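Long-range contacts in 2-oxo-1,2-dihydroquinoline 8-monooxygenase, oxygenase component (PDB 1Z03), which probably hydroxylates 2-oxo-1,2-dihydroquinoline at carbon 8, as the trimeric oxygenase of a Rieske-type system that pairs a [2Fe-2S] cluster with a mononuclear iron: residues A[216-221]-A[389-394]; A[261-266]-A[291-296]. All coordinates share one frame; numbering follows the deposited sequence.

Interaction 1: residues A[216-221]-A[389-394]; sequences GFDNAH and ATDISP. With FE (Fe (III) ion), chain G; OCH (quinolin-2(1H)-one), chain I.
At the mononuclear iron site, the loop 216-221, which carries an iron ligand, packs through D218, A220 and F217 against T390 and D391 of the 3-10 turn 389-391 and S393 in the first turn of helix 392-404. No direct hydrogen bond joins the two segments; three waters bridge their polar groups. The carboxylates of D218 and D391 have their planes 83° apart, and D218 OD1 stays 3.7 Å from D391 OD2. Water 1 lies 2.6 Å from D218 OD1 and also hydrogen-bonds D391 OD2, while water 2 links D218 OD2, D391 OD2 and T390 OG1, so the waters bridge the two carboxylates from the flank. The D218 side chain extends away from its own N (chi1 -173°), which brings the carboxylate to the waters, and OD2 also takes the N-H of A220 at 2.8 Å, closing an Asx turn. A220 CB rests on T390 OG1 at 3.5 Å. Water 3 ties N219 N to T390 O and S393 OG, whose direct partner is Q264. The F217 ring presents its CE1 edge to S393 O, 3.6 Å away near the ring plane, and W397 meets this ring edge-to-face. On the active-site side, H221 NE2 binds the iron at 2.2 Å. G216 O accepts the N-H of the bound quinolinone N2 at 2.6 Å. D391 OD1 bonds H86 of the second subunit, a Rieske cluster ligand. D218 packs on H108 of that subunit, another cluster ligand, consistent with the family's bridging aspartate. H225 and D365 complete the two-histidine, one-carboxylate iron site of Rieske non-heme oxygenases.

Interaction 2: residues A[261-266]-A[291-296]; sequences GMMQWL and HYRTSV. With OCH (quinolin-2(1H)-one), chain I.
M263 and R293 cross at about a right angle, with the thioether sulfur over one face of the guanidinium group and M263 SD 3.5 Å from R293 NE. Bends at chi2 (66°) and chi3 (70°) fold the methionine back so that its CE also reaches S295 CB. R293 runs beside W265, the two planes 74° apart and NH2 3.9 Å from W265 CZ3; its NE forms a salt bridge with E305, and water 5 joins NH2 to L266 O. On the face opposite M263 and S295, M262 and V296, an antiparallel hydrogen-bonded pair (M262 N to V296 O 3.0 Å), pack CG to CG1 at 3.7 Å. Q264 N donates to T294 O. The Q264 side chain slants across T294, bringing OE1 within 3.0 Å of T294 OG1, though the amide's stronger partner is S393. L266 CD1 touches Y292 CE1 at 3.7 Å, and the quinolinone lies beyond, its C9 over one face of the tyrosine ring toward the rim and its N2 3.8 Å from T294 CG2. Strands 261-264 and 293-297 are adjacent toward the 250-253 edge of the antiparallel sheet, flanked by 250-253 and 301-305, with helix 392-404 packed on M262 and V296.

Overall arrangement
Interaction 2 is nested in sequence within the long loop closed by interaction 1, and their centres lie 11 Å apart within the same catalytic domain. Q264 joins them: its NE2 is 2.6 Å from S393 OG, a probable hydrogen bond, while its OE1 makes a weak contact with N219 ND2 at 3.4 Å. M262 CE adds packing at 3.4 Å from S393 O. Both contacts border the quinolinone, with 216-221 supplying a polar hold and an iron ligand and 291-296 an aromatic and a methyl surface. From the T294 side chain to the bound Fe (III) ion is about 9 Å, so the strand pair borders the substrate and not the metal. Strand pair and iron-bearing loop thereby form adjoining walls of one substrate pocket, and 389-394 backs the loop.

Interaction 1: residues A[216-221]-A[389-394]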
ATOM      1  N   GLY A 216       9.934  12.372 -24.093  1.00 20.36           N
ATOM      2  CA  GLY A 216      11.156  12.794 -24.757  1.00 19.74           C
ATOM      3  C   GLY A 216      11.157  13.296 -26.188  1.00 20.99           C
ATOM      4  O   GLY A 216      11.924  14.205 -26.516  1.00 20.75           O
ATOM      5  N   PHE A 217      10.329  12.721 -27.051  1.00 19.42           N
ATOM      6  CA  PHE A 217      10.300  13.151 -28.446  1.00 19.10           C
ATOM      7  C   PHE A 217       9.027  13.918 -28.811  1.00 18.43           C
ATOM      8  O   PHE A 217       8.643  13.997 -29.980  1.00 18.40           O
ATOM      9  CB  PHE A 217      10.501  11.932 -29.368  1.00 18.85           C
ATOM     10  CG  PHE A 217       9.528  10.808 -29.124  1.00 16.51           C
ATOM     11  CD1 PHE A 217       8.309  10.764 -29.796  1.00 17.41           C
ATOM     12  CD2 PHE A 217       9.816   9.809 -28.191  1.00 17.04           C
ATOM     13  CE1 PHE A 217       7.386   9.743 -29.541  1.00 16.06           C
ATOM     14  CE2 PHE A 217       8.897   8.783 -27.928  1.00 15.44           C
ATOM     15  CZ  PHE A 217       7.683   8.752 -28.604  1.00 16.53           C
ATOM     16  N   ASP A 218       8.374  14.487 -27.802  1.00 19.13           N
ATOM     17  CA  ASP A 218       7.159  15.266 -28.014  1.00 19.33           C
ATOM     18  C   ASP A 218       7.587  16.724 -28.146  1.00 18.98           C
ATOM     19  O   ASP A 218       8.121  17.307 -27.209  1.00 18.34           O
ATOM     20  CB  ASP A 218       6.207  15.095 -26.831  1.00 20.21           C
ATOM     21  CG  ASP A 218       4.851  15.743 -27.072  1.00 23.08           C
ATOM     22  OD1 ASP A 218       3.825  15.081 -26.815  1.00 24.08           O
ATOM     23  OD2 ASP A 218       4.805  16.916 -27.504  1.00 21.94           O
ATOM     24  N   ASN A 219       7.337  17.315 -29.309  1.00 19.77           N
ATOM     25  CA  ASN A 219       7.752  18.685 -29.564  1.00 19.26           C
ATOM     26  C   ASN A 219       6.880  19.784 -28.991  1.00 18.94           C
ATOM     27  O   ASN A 219       7.140  20.966 -29.213  1.00 18.77           O
ATOM     28  CB  ASN A 219       7.931  18.873 -31.063  1.00 20.21           C
ATOM     29  CG  ASN A 219       8.959  17.927 -31.628  1.00 20.01           C
ATOM     30  OD1 ASN A 219      10.136  17.995 -31.267  1.00 21.39           O
ATOM     31  ND2 ASN A 219       8.524  17.022 -32.504  1.00 19.88           N
ATOM     32  N   ALA A 220       5.847  19.403 -28.251  1.00 18.66           N
ATOM     33  CA  ALA A 220       4.965  20.385 -27.638  1.00 18.66           C
ATOM     34  C   ALA A 220       5.292  20.461 -26.150  1.00 20.56           C
ATOM     35  O   ALA A 220       4.931  21.421 -25.471  1.00 20.32           O
ATOM     36  CB  ALA A 220       3.501  19.984 -27.833  1.00 18.84           C
ATOM     37  N   HIS A 221       5.998  19.451 -25.654  1.00 21.44           N
ATOM     38  CA  HIS A 221       6.342  19.392 -24.239  1.00 22.65           C
ATOM     39  C   HIS A 221       7.497  20.293 -23.812  1.00 23.32           C
ATOM     40  O   HIS A 221       7.683  20.532 -22.619  1.00 24.05           O
ATOM     41  CB  HIS A 221       6.676  17.950 -23.830  1.00 21.23           C
ATOM     42  CG  HIS A 221       8.147  17.656 -23.787  1.00 20.86           C
ATOM     43  ND1 HIS A 221       8.891  17.410 -24.919  1.00 21.10           N
ATOM     44  CD2 HIS A 221       9.015  17.603 -22.748  1.00 20.63           C
ATOM     45  CE1 HIS A 221      10.154  17.219 -24.583  1.00 20.73           C
ATOM     46  NE2 HIS A 221      10.254  17.333 -23.272  1.00 19.79           N
ATOM     47  N   ALA A 389      -2.624  17.991 -33.063  1.00 15.55           N
ATOM     48  CA  ALA A 389      -1.646  17.939 -34.149  1.00 15.98           C
ATOM     49  C   ALA A 389      -0.227  17.536 -33.762  1.00 15.46           C
ATOM     50  O   ALA A 389       0.401  16.729 -34.446  1.00 15.15           O
ATOM     51  CB  ALA A 389      -1.617  19.284 -34.890  1.00 16.54           C
ATOM     52  N   THR A 390       0.292  18.108 -32.681  1.00 14.79           N
ATOM     53  CA  THR A 390       1.648  17.786 -32.251  1.00 15.92           C
ATOM     54  C   THR A 390       1.784  16.343 -31.771  1.00 16.26           C
ATOM     55  O   THR A 390       2.889  15.824 -31.641  1.00 16.77           O
ATOM     56  CB  THR A 390       2.101  18.726 -31.128  1.00 15.22           C
ATOM     57  OG1 THR A 390       1.069  18.816 -30.135  1.00 15.34           O
ATOM     58  CG2 THR A 390       2.393  20.110 -31.687  1.00 16.84           C
ATOM     59  N   ASP A 391       0.660  15.686 -31.519  1.00 16.13           N
ATOM     60  CA  ASP A 391       0.699  14.315 -31.047  1.00 16.10           C
ATOM     61  C   ASP A 391       0.955  13.301 -32.150  1.00 16.94           C
ATOM     62  O   ASP A 391       0.898  12.094 -31.924  1.00 16.03           O
ATOM     63  CB  ASP A 391      -0.578  14.011 -30.286  1.00 15.82           C
ATOM     64  CG  ASP A 391      -0.612  14.719 -28.955  1.00 15.85           C
ATOM     65  OD1 ASP A 391      -1.660  15.288 -28.590  1.00 14.71           O
ATOM     66  OD2 ASP A 391       0.436  14.705 -28.270  1.00 14.17           O
ATOM     67  N   ILE A 392       1.261  13.802 -33.345  1.00 16.61           N
ATOM     68  CA  ILE A 392       1.580  12.935 -34.470  1.00 16.50           C
ATOM     69  C   ILE A 392       2.805  12.132 -34.051  1.00 16.17           C
ATOM     70  O   ILE A 392       3.005  11.010 -34.508  1.00 16.85           O
ATOM     71  CB  ILE A 392       1.915  13.761 -35.762  1.00 17.48           C
ATOM     72  CG1 ILE A 392       2.279  12.828 -36.922  1.00 16.68           C
ATOM     73  CG2 ILE A 392       3.086  14.712 -35.493  1.00 16.85           C
ATOM     74  CD1 ILE A 392       1.173  11.882 -37.327  1.00 20.88           C
ATOM     75  N   SER A 393       3.616  12.712 -33.163  1.00 16.05           N
ATOM     76  CA  SER A 393       4.832  12.052 -32.683  1.00 15.39           C
ATOM     77  C   SER A 393       4.523  10.817 -31.831  1.00 13.45           C
ATOM     78  O   SER A 393       4.959   9.709 -32.155  1.00 13.70           O
ATOM     79  CB  SER A 393       5.700  13.045 -31.889  1.00 18.26           C
ATOM     80  OG  SER A 393       6.097  14.141 -32.705  1.00 19.92           O
ATOM     81  N   PRO A 394       3.784  10.986 -30.721  1.00 12.96           N
ATOM     82  CA  PRO A 394       3.499   9.782 -29.936  1.00 14.11           C
ATOM     83  C   PRO A 394       2.645   8.775 -30.705  1.00 13.82           C
ATOM     84  O   PRO A 394       2.837   7.574 -30.572  1.00 14.99           O
ATOM     85  CB  PRO A 394       2.800  10.333 -28.688  1.00 13.97           C
ATOM     86  CG  PRO A 394       2.205  11.617 -29.154  1.00 13.84           C
ATOM     87  CD  PRO A 394       3.319  12.183 -30.005  1.00 12.65           C
TER
HETATM   88 FE    FE G 501      11.808  17.536 -21.731  1.00 27.51          FE
HETATM   89  O1  OCH I4600      12.313  17.301 -27.715  1.00 37.89           O
HETATM   90  N2  OCH I4600      13.723  16.135 -26.280  1.00 38.56           N
HETATM   91  C3  OCH I4600      14.865  16.054 -25.443  1.00 38.32           C
HETATM   92  C4  OCH I4600      15.191  14.833 -24.743  1.00 37.94           C
HETATM   93  C5  OCH I4600      16.324  14.822 -23.929  1.00 37.75           C
HETATM   94  C6  OCH I4600      17.138  15.989 -23.788  1.00 38.07           C
HETATM   95  C7  OCH I4600      16.827  17.167 -24.464  1.00 38.34           C
HETATM   96  C8  OCH I4600      15.702  17.241 -25.293  1.00 38.13           C
HETATM   97  C9  OCH I4600      15.341  18.491 -26.028  1.00 37.60           C
HETATM   98  C10 OCH I4600      14.257  18.548 -26.816  1.00 37.62           C
HETATM   99  C1  OCH I4600      13.325  17.326 -27.014  1.00 38.42           C
HETATM  100  O   HOH W   1       1.493  14.564 -25.700  1.00 15.55           O
HETATM  101  O   HOH W   2       1.876  17.017 -28.365  1.00 19.35           O
HETATM  102  O   HOH W   3       5.734  16.277 -31.322  1.00 29.81           O
HETATM  103  O   HOH W   4      13.627  15.812 -22.292  1.00 32.88           O

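Interaction 2: residues A[261-266]-A[291-296]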
ATOM      1  N   GLY A 261      12.062   2.186 -35.991  1.00 20.98           N
ATOM      2  CA  GLY A 261      11.684   3.402 -35.295  1.00 20.75           C
ATOM      3  C   GLY A 261      11.292   4.534 -36.218  1.00 21.31           C
ATOM      4  O   GLY A 261      10.825   4.302 -37.337  1.00 20.65           O
ATOM      5  N   MET A 262      11.476   5.760 -35.746  1.00 20.03           N
ATOM      6  CA  MET A 262      11.132   6.937 -36.529  1.00 19.91           C
ATOM      7  C   MET A 262      12.119   8.069 -36.288  1.00 20.06           C
ATOM      8  O   MET A 262      12.672   8.203 -35.198  1.00 18.89           O
ATOM      9  CB  MET A 262       9.729   7.414 -36.163  1.00 19.73           C
ATOM     10  CG  MET A 262       9.571   7.727 -34.682  1.00 20.85           C
ATOM     11  SD  MET A 262       7.891   8.135 -34.211  1.00 20.40           S
ATOM     12  CE  MET A 262       8.102   9.709 -33.511  1.00 19.82           C
ATOM     13  N   MET A 263      12.322   8.880 -37.321  1.00 19.61           N
ATOM     14  CA  MET A 263      13.217  10.029 -37.258  1.00 19.43           C
ATOM     15  C   MET A 263      12.383  11.283 -37.513  1.00 19.63           C
ATOM     16  O   MET A 263      11.665  11.368 -38.511  1.00 19.21           O
ATOM     17  CB  MET A 263      14.314   9.906 -38.324  1.00 20.52           C
ATOM     18  CG  MET A 263      15.234  11.116 -38.442  1.00 20.36           C
ATOM     19  SD  MET A 263      16.256  11.365 -36.970  1.00 21.20           S
ATOM     20  CE  MET A 263      17.362  10.010 -37.071  1.00 18.15           C
ATOM     21  N   GLN A 264      12.473  12.253 -36.608  1.00 18.74           N
ATOM     22  CA  GLN A 264      11.724  13.488 -36.764  1.00 18.97           C
ATOM     23  C   GLN A 264      12.614  14.511 -37.472  1.00 19.32           C
ATOM     24  O   GLN A 264      13.751  14.747 -37.055  1.00 18.37           O
ATOM     25  CB  GLN A 264      11.270  13.992 -35.391  1.00 18.96           C
ATOM     26  CG  GLN A 264      10.551  12.914 -34.588  1.00 18.68           C
ATOM     27  CD  GLN A 264       9.680  13.471 -33.485  1.00 18.27           C
ATOM     28  OE1 GLN A 264      10.171  14.048 -32.513  1.00 19.05           O
ATOM     29  NE2 GLN A 264       8.372  13.297 -33.627  1.00 17.02           N
ATOM     30  N   TRP A 265      12.098  15.096 -38.552  1.00 19.90           N
ATOM     31  CA  TRP A 265      12.863  16.064 -39.336  1.00 20.36           C
ATOM     32  C   TRP A 265      12.906  17.449 -38.703  1.00 21.14           C
ATOM     33  O   TRP A 265      12.453  18.428 -39.298  1.00 20.48           O
ATOM     34  CB  TRP A 265      12.299  16.174 -40.763  1.00 20.56           C
ATOM     35  CG  TRP A 265      12.375  14.902 -41.554  1.00 20.71           C
ATOM     36  CD1 TRP A 265      11.324  14.147 -41.986  1.00 21.11           C
ATOM     37  CD2 TRP A 265      13.564  14.232 -42.008  1.00 21.42           C
ATOM     38  NE1 TRP A 265      11.780  13.048 -42.681  1.00 23.03           N
ATOM     39  CE2 TRP A 265      13.149  13.074 -42.710  1.00 22.66           C
ATOM     40  CE3 TRP A 265      14.937  14.497 -41.892  1.00 22.80           C
ATOM     41  CZ2 TRP A 265      14.055  12.183 -43.292  1.00 23.38           C
ATOM     42  CZ3 TRP A 265      15.843  13.609 -42.473  1.00 24.32           C
ATOM     43  CH2 TRP A 265      15.394  12.465 -43.164  1.00 24.44           C
ATOM     44  N   LEU A 266      13.459  17.529 -37.499  1.00 20.53           N
ATOM     45  CA  LEU A 266      13.563  18.806 -36.811  1.00 20.86           C
ATOM     46  C   LEU A 266      14.543  19.709 -37.561  1.00 21.15           C
ATOM     47  O   LEU A 266      15.490  19.233 -38.198  1.00 20.46           O
ATOM     48  CB  LEU A 266      14.035  18.598 -35.365  1.00 19.43           C
ATOM     49  CG  LEU A 266      13.215  17.616 -34.524  1.00 19.21           C
ATOM     50  CD1 LEU A 266      13.556  17.794 -33.048  1.00 18.88           C
ATOM     51  CD2 LEU A 266      11.734  17.859 -34.759  1.00 17.99           C
ATOM     52  N   HIS A 291      20.661  23.647 -32.069  1.00 30.86           N
ATOM     53  CA  HIS A 291      20.193  22.667 -33.048  1.00 28.92           C
ATOM     54  C   HIS A 291      20.295  21.250 -32.509  1.00 26.57           C
ATOM     55  O   HIS A 291      21.326  20.853 -31.973  1.00 26.50           O
ATOM     56  CB  HIS A 291      21.021  22.764 -34.330  1.00 31.01           C
ATOM     57  CG  HIS A 291      21.113  24.151 -34.876  1.00 33.17           C
ATOM     58  ND1 HIS A 291      20.037  24.802 -35.441  1.00 34.35           N
ATOM     59  CD2 HIS A 291      22.140  25.032 -34.899  1.00 34.33           C
ATOM     60  CE1 HIS A 291      20.396  26.024 -35.786  1.00 34.38           C
ATOM     61  NE2 HIS A 291      21.668  26.190 -35.468  1.00 35.83           N
ATOM     62  N   TYR A 292      19.224  20.483 -32.677  1.00 23.53           N
ATOM     63  CA  TYR A 292      19.190  19.106 -32.202  1.00 21.86           C
ATOM     64  C   TYR A 292      18.092  18.359 -32.950  1.00 20.20           C
ATOM     65  O   TYR A 292      17.270  18.967 -33.637  1.00 21.47           O
ATOM     66  CB  TYR A 292      18.900  19.093 -30.700  1.00 19.50           C
ATOM     67  CG  TYR A 292      17.543  19.669 -30.367  1.00 18.20           C
ATOM     68  CD1 TYR A 292      16.393  18.876 -30.416  1.00 18.50           C
ATOM     69  CD2 TYR A 292      17.395  21.023 -30.063  1.00 19.10           C
ATOM     70  CE1 TYR A 292      15.138  19.413 -30.174  1.00 17.51           C
ATOM     71  CE2 TYR A 292      16.135  21.569 -29.819  1.00 19.44           C
ATOM     72  CZ  TYR A 292      15.016  20.756 -29.877  1.00 19.31           C
ATOM     73  OH  TYR A 292      13.773  21.294 -29.651  1.00 18.74           O
ATOM     74  N   ARG A 293      18.073  17.040 -32.807  1.00 19.91           N
ATOM     75  CA  ARG A 293      17.073  16.223 -33.475  1.00 19.30           C
ATOM     76  C   ARG A 293      16.757  14.965 -32.676  1.00 16.96           C
ATOM     77  O   ARG A 293      17.656  14.271 -32.203  1.00 19.04           O
ATOM     78  CB  ARG A 293      17.553  15.835 -34.871  1.00 17.09           C
ATOM     79  CG  ARG A 293      16.536  15.038 -35.659  1.00 17.11           C
ATOM     80  CD  ARG A 293      16.935  14.946 -37.113  1.00 16.68           C
ATOM     81  NE  ARG A 293      18.191  14.235 -37.314  1.00 17.72           N
ATOM     82  CZ  ARG A 293      18.792  14.115 -38.497  1.00 18.96           C
ATOM     83  NH1 ARG A 293      19.929  13.445 -38.602  1.00 18.21           N
ATOM     84  NH2 ARG A 293      18.259  14.682 -39.572  1.00 18.47           N
ATOM     85  N   THR A 294      15.473  14.666 -32.538  1.00 16.42           N
ATOM     86  CA  THR A 294      15.054  13.492 -31.789  1.00 16.60           C
ATOM     87  C   THR A 294      14.497  12.365 -32.656  1.00 15.93           C
ATOM     88  O   THR A 294      13.851  12.595 -33.683  1.00 16.80           O
ATOM     89  CB  THR A 294      13.995  13.858 -30.725  1.00 15.74           C
ATOM     90  OG1 THR A 294      12.906  14.542 -31.352  1.00 15.05           O
ATOM     91  CG2 THR A 294      14.592  14.759 -29.660  1.00 15.71           C
ATOM     92  N   SER A 295      14.758  11.140 -32.214  1.00 15.68           N
ATOM     93  CA  SER A 295      14.298   9.937 -32.890  1.00 16.03           C
ATOM     94  C   SER A 295      14.074   8.894 -31.800  1.00 17.40           C
ATOM     95  O   SER A 295      14.647   9.002 -30.715  1.00 17.16           O
ATOM     96  CB  SER A 295      15.361   9.433 -33.870  1.00 16.23           C
ATOM     97  OG  SER A 295      16.557   9.066 -33.196  1.00 15.54           O
ATOM     98  N   VAL A 296      13.231   7.902 -32.076  1.00 16.31           N
ATOM     99  CA  VAL A 296      12.977   6.847 -31.108  1.00 15.35           C
ATOM    100  C   VAL A 296      12.835   5.505 -31.824  1.00 15.64           C
ATOM    101  O   VAL A 296      12.255   5.427 -32.910  1.00 14.90           O
ATOM    102  CB  VAL A 296      11.708   7.153 -30.270  1.00 14.76           C
ATOM    103  CG1 VAL A 296      10.494   7.284 -31.174  1.00 14.76           C
ATOM    104  CG2 VAL A 296      11.493   6.059 -29.225  1.00 14.07           C
TER
HETATM  105  O1  OCH I4600      12.313  17.301 -27.715  1.00 37.89           O
HETATM  106  N2  OCH I4600      13.723  16.135 -26.280  1.00 38.56           N
HETATM  107  C3  OCH I4600      14.865  16.054 -25.443  1.00 38.32           C
HETATM  108  C4  OCH I4600      15.191  14.833 -24.743  1.00 37.94           C
HETATM  109  C5  OCH I4600      16.324  14.822 -23.929  1.00 37.75           C
HETATM  110  C6  OCH I4600      17.138  15.989 -23.788  1.00 38.07           C
HETATM  111  C7  OCH I4600      16.827  17.167 -24.464  1.00 38.34           C
HETATM  112  C8  OCH I4600      15.702  17.241 -25.293  1.00 38.13           C
HETATM  113  C9  OCH I4600      15.341  18.491 -26.028  1.00 37.60           C
HETATM  114  C10 OCH I4600      14.257  18.548 -26.816  1.00 37.62           C
HETATM  115  C1  OCH I4600      13.325  17.326 -27.014  1.00 38.42           C
HETATM  116  O   HOH W   5      16.328  16.904 -39.787  1.00 18.46           O